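Local coordinates for protein putative transcriptional regulator (Listeria innocua, PDB 3LWF) that probably binds DNA as a dimeric transcription regulator of the Rrf2 family, with a winged helix-turn-helix domain and a long dimerisation helix, at residues A[117-120]-A[121-125]; A[67-71]-A[72-76]; A[125-128]-A[129-133]. All coordinates share one frame; numbering follows the deposited sequence. Where two conformers were deposited one is given.

Contact 1: residues A[117-120]-A[121-125]; sequences AAQR and ELWTR. With SO4 (sulfate ion), chain K.
The first two and a half turns of helix 117-136, the long dimerisation helix of this Rrf2-family fold, hold this local contact, where the carbonyls of 117-120 meet the N-H groups and side chains of 121-125. Arg120 O is gripped twice by Thr124. The backbone N of Thr124 donates at 2.8 Å to Arg120 O with an N-H...O angle of 166°, while OG1 adds a second bond of 2.8 Å to the same oxygen from 43° above the carbonyl plane. This is possible because OG1 stands beside its own backbone N (chi1 -63°), turned back along the helix. Glu121 N donates to Ala117 O, closing the first turn.

Trp123 lays its indole over Gln119 O, which sits 3.6 Å above one ring face and toward its rim; the Gln119 side chain runs alongside, pointing the same way. NE1 of the indole is satisfied by Glu115, just ahead of the helix, and Phe157 of the second subunit meets the ring edge-to-face.

Glu121 and Arg125 form a salt bridge one turn apart. Glu121 is also bonded through OE2 to Thr147 of the second subunit, so one carboxylate joins helix and dimer partner. Arg125 reaches it with an extended chain: NE donates to Glu121 OE2 at 2.7 Å, meeting its anti lone pair, and OE2 lies in the plane of the guanidinium, while NH1 and NH2 both donate to sulfate O1.

Contact 2: residues A[67-71]-A[72-76]; sequences PLRNA and GIVKS. With SO4 (sulfate ion), chain J; SO4 (sulfate ion), chain L; SO4 (sulfate ion), chain G.
A Schellman motif at Gly72 ends helix 58-70 and turns the chain into strand 74-77, the first strand of the β-hairpin that follows. Gly72 has positive phi (85°), and the carbonyls of the last helical turn receive the N-H groups of the turn. Ile73 N bonds to Leu68 O at 2.9 Å with a C=O...N angle of 161°, and Gly72 N bonds to Arg69 O at 3.0 Å from well above the carbonyl plane. Val74 N adds a weak bond to Leu68 O. A water donates to both Arg69 O and Val74 O, bridging helix end and strand start.

Beneath the turn, the apolar groups close up. Leu68 CD2 and Ile73 CD1 approach to 4.0 Å as the two side chains cross, and CD1 also touches Ala71 CB. Val74 CG2 sits between its own backbone N and carbonyl carbon, which brings it 3.5 Å from Arg69 N and onto CB of Leu68 and Arg69. Thr33 of helix 24-38 packs on Leu68 and Ile73, and Ile98 of helix 95-102 also packs on Ile73.

On the outer side, sulfates, probably from the crystallisation liquor, gather at polar groups. One lies over a face of the Arg69 guanidinium and is bonded by Ser76 OG to its O2 at 2.6 Å; another takes a 2.7 Å bond to its O4 from Asn70 ND2. Arg69 NH2 also donates to Asn70 OD1, tying these neighbours together. The helix-to-hairpin junction, with strand 74-77 antiparallel to 83-86, is characteristic of a winged helix-turn-helix domain.

Contact 3: residues A[125-128]-A[129-133]; sequences RMRN and AVRDV. With SO4 (sulfate ion), chain K.
Arg127 and Arg131, one turn apart on helix 117-136, stack their guanidinium groups nearly parallel, with planes 9° apart and centres 4.3 Å apart. The overlap is offset: Arg131 NH1 lies over the rim of the Arg127 face, 3.6 Å from Arg127 NE. Two like charges this close would be expected to repel, and acceptors around them probably offset the cost. Arg127 turns side-on to Asn128 and grips OD1 with two nitrogens, NE and NH2, each at 2.7 Å from Asn128 OD1; both lie on the same face of the amide, and OD1 is in the guanidinium plane. Bends at chi2 and chi3 (-80° and -46°) fold the Arg127 chain back so that it can reach its sequence neighbour. The Asn128 amide lies beside Arg131, pointing the same way.

From across the dimer interface, Glu150 of the second subunit forms a salt bridge with Arg131 NH1, and the carbonyl of Ser149 of that subunit accepts from Arg127 NH2. The helical bond from Arg131 N to Arg127 O, 3.0 Å, sets the two residues one turn apart, on the same side of the helix. Elsewhere on the helix, Met126 (a selenomethionine) and Val130 pack on Leu108 of strand 107-110, and Val130 meets Val130 of the second subunit.

How the contacts relate
From the N terminus, contact 2 comes first: residues 67-76 close the turn between helix 58-70 and strand 74-77, within a compact unit that also includes helices 24-38 and 95-102. After strand 107-110 the chain enters helix 117-136, where contact 1 (117-125) runs directly into contact 3 (125-133). They share Arg125 and the same sulfate, and their centres are 12 Å apart. None of the contacts spans a long loop; they lie in series without nesting or crossing. Contact 2 remains about 24 Å and 14 Å from contacts 1 and 3 at the nearest atoms. Both helical contacts face the second subunit, whereas contact 2 touches no other protein chain of the assembly.

Contact 1: residues A[117-120]-A[121-125]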
loop_
_atom_site.group_PDB
_atom_site.type_symbol
_atom_site.label_atom_id
_atom_site.label_comp_id
_atom_site.label_asym_id
_atom_site.label_seq_id
_atom_site.Cartn_x
_atom_site.Cartn_y
_atom_site.Cartn_z
ATOM N N ALA A 117 0.320 -19.163 5.320
ATOM C CA ALA A 117 1.050 -18.248 6.190
ATOM C C ALA A 117 2.170 -17.484 5.449
ATOM O O ALA A 117 2.364 -16.297 5.676
ATOM C CB ALA A 117 1.592 -19.000 7.422
ATOM N N ALA A 118 2.876 -18.156 4.544
ATOM C CA ALA A 118 3.997 -17.523 3.824
ATOM C C ALA A 118 3.548 -16.300 3.049
ATOM O O ALA A 118 4.213 -15.245 3.092
ATOM C CB ALA A 118 4.722 -18.552 2.920
ATOM N N GLN A 119 2.400 -16.398 2.375
ATOM C CA GLN A 119 1.845 -15.245 1.656
ATOM C C GLN A 119 1.330 -14.171 2.607
ATOM O O GLN A 119 1.550 -12.995 2.374
ATOM C CB GLN A 119 0.732 -15.645 0.675
ATOM C CG GLN A 119 1.236 -16.424 -0.525
ATOM C CD GLN A 119 0.477 -16.114 -1.813
ATOM O OE1 GLN A 119 0.102 -17.033 -2.541
ATOM N NE2 GLN A 119 0.266 -14.816 -2.109
ATOM N N ARG A 120 0.654 -14.574 3.681
ATOM C CA ARG A 120 0.186 -13.631 4.657
ATOM C C ARG A 120 1.305 -12.807 5.290
ATOM O O ARG A 120 1.099 -11.644 5.648
ATOM C CB ARG A 120 -0.672 -14.328 5.712
ATOM C CG ARG A 120 -2.062 -14.761 5.092
ATOM C CD ARG A 120 -3.130 -15.036 6.144
ATOM N NE ARG A 120 -2.683 -16.046 7.113
ATOM C CZ ARG A 120 -2.848 -17.366 6.977
ATOM N NH1 ARG A 120 -3.467 -17.870 5.901
ATOM N NH2 ARG A 120 -2.397 -18.194 7.919
ATOM N N GLU A 121 2.493 -13.395 5.390
ATOM C CA GLU A 121 3.653 -12.679 5.944
ATOM C C GLU A 121 4.011 -11.510 5.050
ATOM O O GLU A 121 4.381 -10.428 5.538
ATOM C CB GLU A 121 4.844 -13.633 6.104
ATOM C CG GLU A 121 6.144 -12.982 6.440
ATOM C CD GLU A 121 6.253 -12.569 7.883
ATOM O OE1 GLU A 121 5.529 -13.128 8.716
ATOM O OE2 GLU A 121 7.081 -11.685 8.165
ATOM N N LEU A 122 3.856 -11.681 3.741
ATOM C CA LEU A 122 4.157 -10.557 2.873
ATOM C C LEU A 122 3.177 -9.424 3.115
ATOM O O LEU A 122 3.557 -8.240 3.074
ATOM C CB LEU A 122 4.158 -10.962 1.398
ATOM C CG LEU A 122 4.511 -9.835 0.419
ATOM C CD1 LEU A 122 5.900 -9.352 0.795
ATOM C CD2 LEU A 122 4.452 -10.293 -1.026
ATOM N N TRP A 123 1.917 -9.786 3.333
ATOM C CA TRP A 123 0.869 -8.786 3.445
ATOM C C TRP A 123 1.055 -8.064 4.769
ATOM O O TRP A 123 0.941 -6.847 4.823
ATOM C CB TRP A 123 -0.538 -9.399 3.359
ATOM C CG TRP A 123 -0.890 -10.234 2.097
ATOM C CD1 TRP A 123 -1.741 -11.291 2.061
ATOM C CD2 TRP A 123 -0.385 -10.088 0.749
ATOM N NE1 TRP A 123 -1.800 -11.813 0.803
ATOM C CE2 TRP A 123 -0.982 -11.093 -0.023
ATOM C CE3 TRP A 123 0.509 -9.207 0.131
ATOM C CZ2 TRP A 123 -0.737 -11.239 -1.372
ATOM C CZ3 TRP A 123 0.770 -9.362 -1.210
ATOM C CH2 TRP A 123 0.149 -10.380 -1.948
ATOM N N THR A 124 1.380 -8.836 5.809
ATOM C CA THR A 124 1.698 -8.332 7.152
ATOM C C THR A 124 2.786 -7.267 7.082
ATOM O O THR A 124 2.643 -6.143 7.622
ATOM C CB THR A 124 2.103 -9.487 8.054
ATOM O OG1 THR A 124 0.996 -10.385 8.191
ATOM C CG2 THR A 124 2.517 -9.025 9.442
ATOM N N ARG A 125 3.857 -7.581 6.369
ATOM C CA ARG A 125 4.986 -6.644 6.262
ATOM C C ARG A 125 4.635 -5.367 5.514
ATOM O O ARG A 125 5.052 -4.267 5.905
ATOM C CB ARG A 125 6.198 -7.300 5.608
ATOM C CG ARG A 125 6.843 -8.329 6.507
ATOM C CD ARG A 125 8.010 -9.025 5.839
ATOM N NE ARG A 125 8.583 -10.022 6.734
ATOM C CZ ARG A 125 9.879 -10.233 6.928
ATOM N NH1 ARG A 125 10.800 -9.515 6.310
ATOM N NH2 ARG A 125 10.247 -11.183 7.768
HETATM S S SO4 K . 13.879 -9.168 8.719
HETATM O O1 SO4 K . 13.253 -10.116 7.791
HETATM O O2 SO4 K . 15.090 -8.581 8.137
HETATM O O3 SO4 K . 12.973 -8.075 9.054
HETATM O O4 SO4 K . 14.246 -9.907 9.918
#

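Contact 2: residues A[67-71]-A[72-76]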
loop_
_atom_site.group_PDB
_atom_site.type_symbol
_atom_site.label_atom_id
_atom_site.label_comp_id
_atom_site.label_asym_id
_atom_site.label_seq_id
_atom_site.Cartn_x
_atom_site.Cartn_y
_atom_site.Cartn_z
ATOM N N PRO A 67 -15.697 15.938 11.966
ATOM C CA PRO A 67 -14.903 14.871 12.572
ATOM C C PRO A 67 -13.526 15.360 13.028
ATOM O O PRO A 67 -13.053 14.911 14.064
ATOM C CB PRO A 67 -14.792 13.855 11.454
ATOM C CG PRO A 67 -16.034 14.061 10.644
ATOM C CD PRO A 67 -16.304 15.526 10.685
ATOM N N LEU A 68 -12.897 16.283 12.276
ATOM C CA LEU A 68 -11.615 16.849 12.676
ATOM C C LEU A 68 -11.737 17.628 13.998
ATOM O O LEU A 68 -10.882 17.520 14.895
ATOM C CB LEU A 68 -11.043 17.793 11.577
ATOM C CG LEU A 68 -10.644 17.097 10.266
ATOM C CD1 LEU A 68 -10.147 18.102 9.177
ATOM C CD2 LEU A 68 -9.588 16.039 10.560
ATOM N N ARG A 69 -12.812 18.382 14.122
ATOM C CA ARG A 69 -13.054 19.183 15.308
ATOM C C ARG A 69 -13.343 18.257 16.490
ATOM O O ARG A 69 -12.758 18.381 17.569
ATOM C CB ARG A 69 -14.213 20.161 15.043
ATOM C CG ARG A 69 -14.409 21.225 16.118
ATOM C CD ARG A 69 -15.794 21.891 16.028
ATOM N NE ARG A 69 -16.807 20.853 16.116
ATOM C CZ ARG A 69 -17.754 20.616 15.213
ATOM N NH1 ARG A 69 -17.876 21.392 14.141
ATOM N NH2 ARG A 69 -18.591 19.586 15.387
ATOM N N ASN A 70 -14.213 17.299 16.278
ATOM C CA ASN A 70 -14.571 16.376 17.357
ATOM C C ASN A 70 -13.358 15.558 17.828
ATOM O O ASN A 70 -13.324 15.158 18.948
ATOM C CB ASN A 70 -15.706 15.444 16.916
ATOM C CG ASN A 70 -17.060 16.178 16.768
ATOM O OD1 ASN A 70 -17.231 17.289 17.234
ATOM N ND2 ASN A 70 -18.012 15.537 16.124
ATOM N N ALA A 71 -12.373 15.306 16.961
ATOM C CA ALA A 71 -11.199 14.529 17.342
ATOM C C ALA A 71 -10.102 15.418 17.953
ATOM O O ALA A 71 -9.057 14.906 18.263
ATOM C CB ALA A 71 -10.637 13.755 16.124
ATOM N N GLY A 72 -10.327 16.736 18.029
ATOM C CA GLY A 72 -9.392 17.685 18.619
ATOM C C GLY A 72 -8.296 18.199 17.698
ATOM O O GLY A 72 -7.358 18.855 18.148
ATOM N N ILE A 73 -8.405 17.909 16.411
ATOM C CA ILE A 73 -7.352 18.249 15.463
ATOM C C ILE A 73 -7.450 19.731 15.084
ATOM O O ILE A 73 -6.415 20.397 14.825
ATOM C CB ILE A 73 -7.400 17.304 14.232
ATOM C CG1 ILE A 73 -7.051 15.879 14.682
ATOM C CG2 ILE A 73 -6.431 17.749 13.121
ATOM C CD1 ILE A 73 -7.444 14.732 13.674
ATOM N N VAL A 74 -8.685 20.236 15.031
ATOM C CA VAL A 74 -8.914 21.637 14.738
ATOM C C VAL A 74 -9.817 22.176 15.826
ATOM O O VAL A 74 -10.422 21.406 16.569
ATOM C CB VAL A 74 -9.562 21.832 13.380
ATOM C CG1 VAL A 74 -8.673 21.235 12.319
ATOM C CG2 VAL A 74 -11.056 21.298 13.357
ATOM N N LYS A 75 -9.841 23.497 15.972
ATOM C CA LYS A 75 -10.823 24.157 16.826
ATOM C C LYS A 75 -11.566 25.223 16.050
ATOM O O LYS A 75 -10.957 25.889 15.158
ATOM C CB LYS A 75 -10.152 24.827 18.011
ATOM C CG LYS A 75 -9.885 23.878 19.151
ATOM C CD LYS A 75 -10.270 24.465 20.458
ATOM C CE LYS A 75 -10.079 23.472 21.590
ATOM N NZ LYS A 75 -8.864 23.786 22.335
ATOM N N SER A 76 -12.853 25.379 16.372
ATOM C CA SER A 76 -13.684 26.413 15.748
ATOM C C SER A 76 -13.750 27.628 16.660
ATOM O O SER A 76 -13.670 27.492 17.890
ATOM C CB SER A 76 -15.099 25.913 15.475
ATOM O OG SER A 76 -15.745 25.536 16.665
HETATM S S SO4 J . -18.804 24.309 17.191
HETATM O O1 SO4 J . -18.197 23.530 18.274
HETATM O O2 SO4 J . -17.911 24.260 16.033
HETATM O O3 SO4 J . -20.118 23.790 16.815
HETATM O O4 SO4 J . -18.995 25.684 17.640
HETATM S S SO4 L . -20.633 16.927 13.523
HETATM O O1 SO4 L . -21.941 16.272 13.671
HETATM O O2 SO4 L . -19.797 16.236 12.503
HETATM O O3 SO4 L . -20.764 18.342 13.178
HETATM O O4 SO4 L . -20.037 16.867 14.856
HETATM S S SO4 G . -7.959 21.480 24.576
HETATM O O1 SO4 G . -8.097 22.388 25.724
HETATM O O2 SO4 G . -6.964 20.454 24.843
HETATM O O3 SO4 G . -9.218 20.801 24.308
HETATM O O4 SO4 G . -7.475 22.214 23.419
HETATM O O HOH W 1 -11.685 20.928 18.842
#

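Contact 3: residues A[125-128]-A[129-133]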
loop_
_atom_site.group_PDB
_atom_site.type_symbol
_atom_site.label_atom_id
_atom_site.label_comp_id
_atom_site.label_asym_id
_atom_site.label_seq_id
_atom_site.Cartn_x
_atom_site.Cartn_y
_atom_site.Cartn_z
ATOM N N ARG A 125 3.857 -7.581 6.369
ATOM C CA ARG A 125 4.986 -6.644 6.262
ATOM C C ARG A 125 4.635 -5.367 5.514
ATOM O O ARG A 125 5.052 -4.267 5.905
ATOM C CB ARG A 125 6.198 -7.300 5.608
ATOM C CG ARG A 125 6.843 -8.329 6.507
ATOM C CD ARG A 125 8.010 -9.025 5.839
ATOM N NE ARG A 125 8.583 -10.022 6.734
ATOM C CZ ARG A 125 9.879 -10.233 6.928
ATOM N NH1 ARG A 125 10.800 -9.515 6.310
ATOM N NH2 ARG A 125 10.247 -11.183 7.768
HETATM N N MSE A 126 3.908 -5.515 4.422
HETATM C CA MSE A 126 3.465 -4.360 3.651
HETATM C C MSE A 126 2.543 -3.443 4.485
HETATM O O MSE A 126 2.670 -2.220 4.413
HETATM C CB MSE A 126 2.747 -4.812 2.403
HETATM C CG MSE A 126 3.662 -5.401 1.390
HETATM SE SE MSE A 126 2.579 -5.966 -0.147
HETATM C CE MSE A 126 3.985 -6.461 -1.321
ATOM N N ARG A 127 1.650 -4.066 5.259
ATOM C CA ARG A 127 0.669 -3.388 6.091
ATOM C C ARG A 127 1.428 -2.643 7.203
ATOM O O ARG A 127 1.164 -1.475 7.462
ATOM C CB ARG A 127 -0.265 -4.440 6.712
ATOM C CG ARG A 127 -1.475 -3.910 7.485
ATOM C CD ARG A 127 -1.180 -3.453 8.902
ATOM N NE ARG A 127 -0.360 -4.398 9.634
ATOM C CZ ARG A 127 -0.776 -5.565 10.133
ATOM N NH1 ARG A 127 -2.020 -5.978 10.000
ATOM N NH2 ARG A 127 0.090 -6.336 10.778
ATOM N N ASN A 128 2.338 -3.340 7.888
ATOM C CA ASN A 128 3.158 -2.701 8.920
ATOM C C ASN A 128 3.897 -1.497 8.369
ATOM O O ASN A 128 3.959 -0.439 9.021
ATOM C CB ASN A 128 4.101 -3.715 9.603
ATOM C CG ASN A 128 3.339 -4.712 10.450
ATOM O OD1 ASN A 128 2.143 -4.544 10.654
ATOM N ND2 ASN A 128 4.001 -5.757 10.922
ATOM N N ALA A 129 4.397 -1.630 7.149
ATOM C CA ALA A 129 5.215 -0.578 6.548
ATOM C C ALA A 129 4.383 0.669 6.287
ATOM O O ALA A 129 4.822 1.796 6.581
ATOM C CB ALA A 129 5.876 -1.065 5.256
ATOM N N VAL A 130 3.203 0.495 5.715
ATOM C CA VAL A 130 2.403 1.652 5.298
ATOM C C VAL A 130 1.820 2.332 6.540
ATOM O O VAL A 130 1.791 3.554 6.653
ATOM C CB VAL A 130 1.256 1.239 4.357
ATOM C CG1 VAL A 130 0.247 2.370 4.173
ATOM C CG2 VAL A 130 1.826 0.754 3.046
ATOM N N ARG A 131 1.360 1.503 7.464
ATOM C CA ARG A 131 0.835 1.973 8.722
ATOM C C ARG A 131 1.860 2.825 9.467
ATOM O O ARG A 131 1.520 3.835 10.079
ATOM C CB ARG A 131 0.465 0.783 9.580
ATOM C CG ARG A 131 0.133 1.201 10.978
ATOM C CD ARG A 131 -0.632 0.088 11.680
ATOM N NE ARG A 131 0.296 -0.881 12.199
ATOM C CZ ARG A 131 -0.029 -2.097 12.623
ATOM N NH1 ARG A 131 -1.299 -2.533 12.580
ATOM N NH2 ARG A 131 0.948 -2.888 13.068
ATOM N N ASP A 132 3.119 2.406 9.417
ATOM C CA ASP A 132 4.169 3.162 10.061
ATOM C C ASP A 132 4.400 4.505 9.404
ATOM O O ASP A 132 4.693 5.460 10.095
ATOM C CB ASP A 132 5.480 2.368 10.123
ATOM C CG ASP A 132 5.403 1.226 11.125
ATOM O OD1 ASP A 132 4.450 1.242 11.934
ATOM O OD2 ASP A 132 6.264 0.308 11.090
ATOM N N VAL A 133 4.307 4.575 8.084
ATOM C CA VAL A 133 4.426 5.851 7.413
ATOM C C VAL A 133 3.314 6.832 7.902
ATOM O O VAL A 133 3.592 8.009 8.179
ATOM C CB VAL A 133 4.371 5.680 5.903
ATOM C CG1 VAL A 133 4.117 7.030 5.219
ATOM C CG2 VAL A 133 5.655 5.004 5.407
HETATM S S SO4 K . 13.879 -9.168 8.719
HETATM O O1 SO4 K . 13.253 -10.116 7.791
HETATM O O2 SO4 K . 15.090 -8.581 8.137
HETATM O O3 SO4 K . 12.973 -8.075 9.054
HETATM O O4 SO4 K . 14.246 -9.907 9.918
#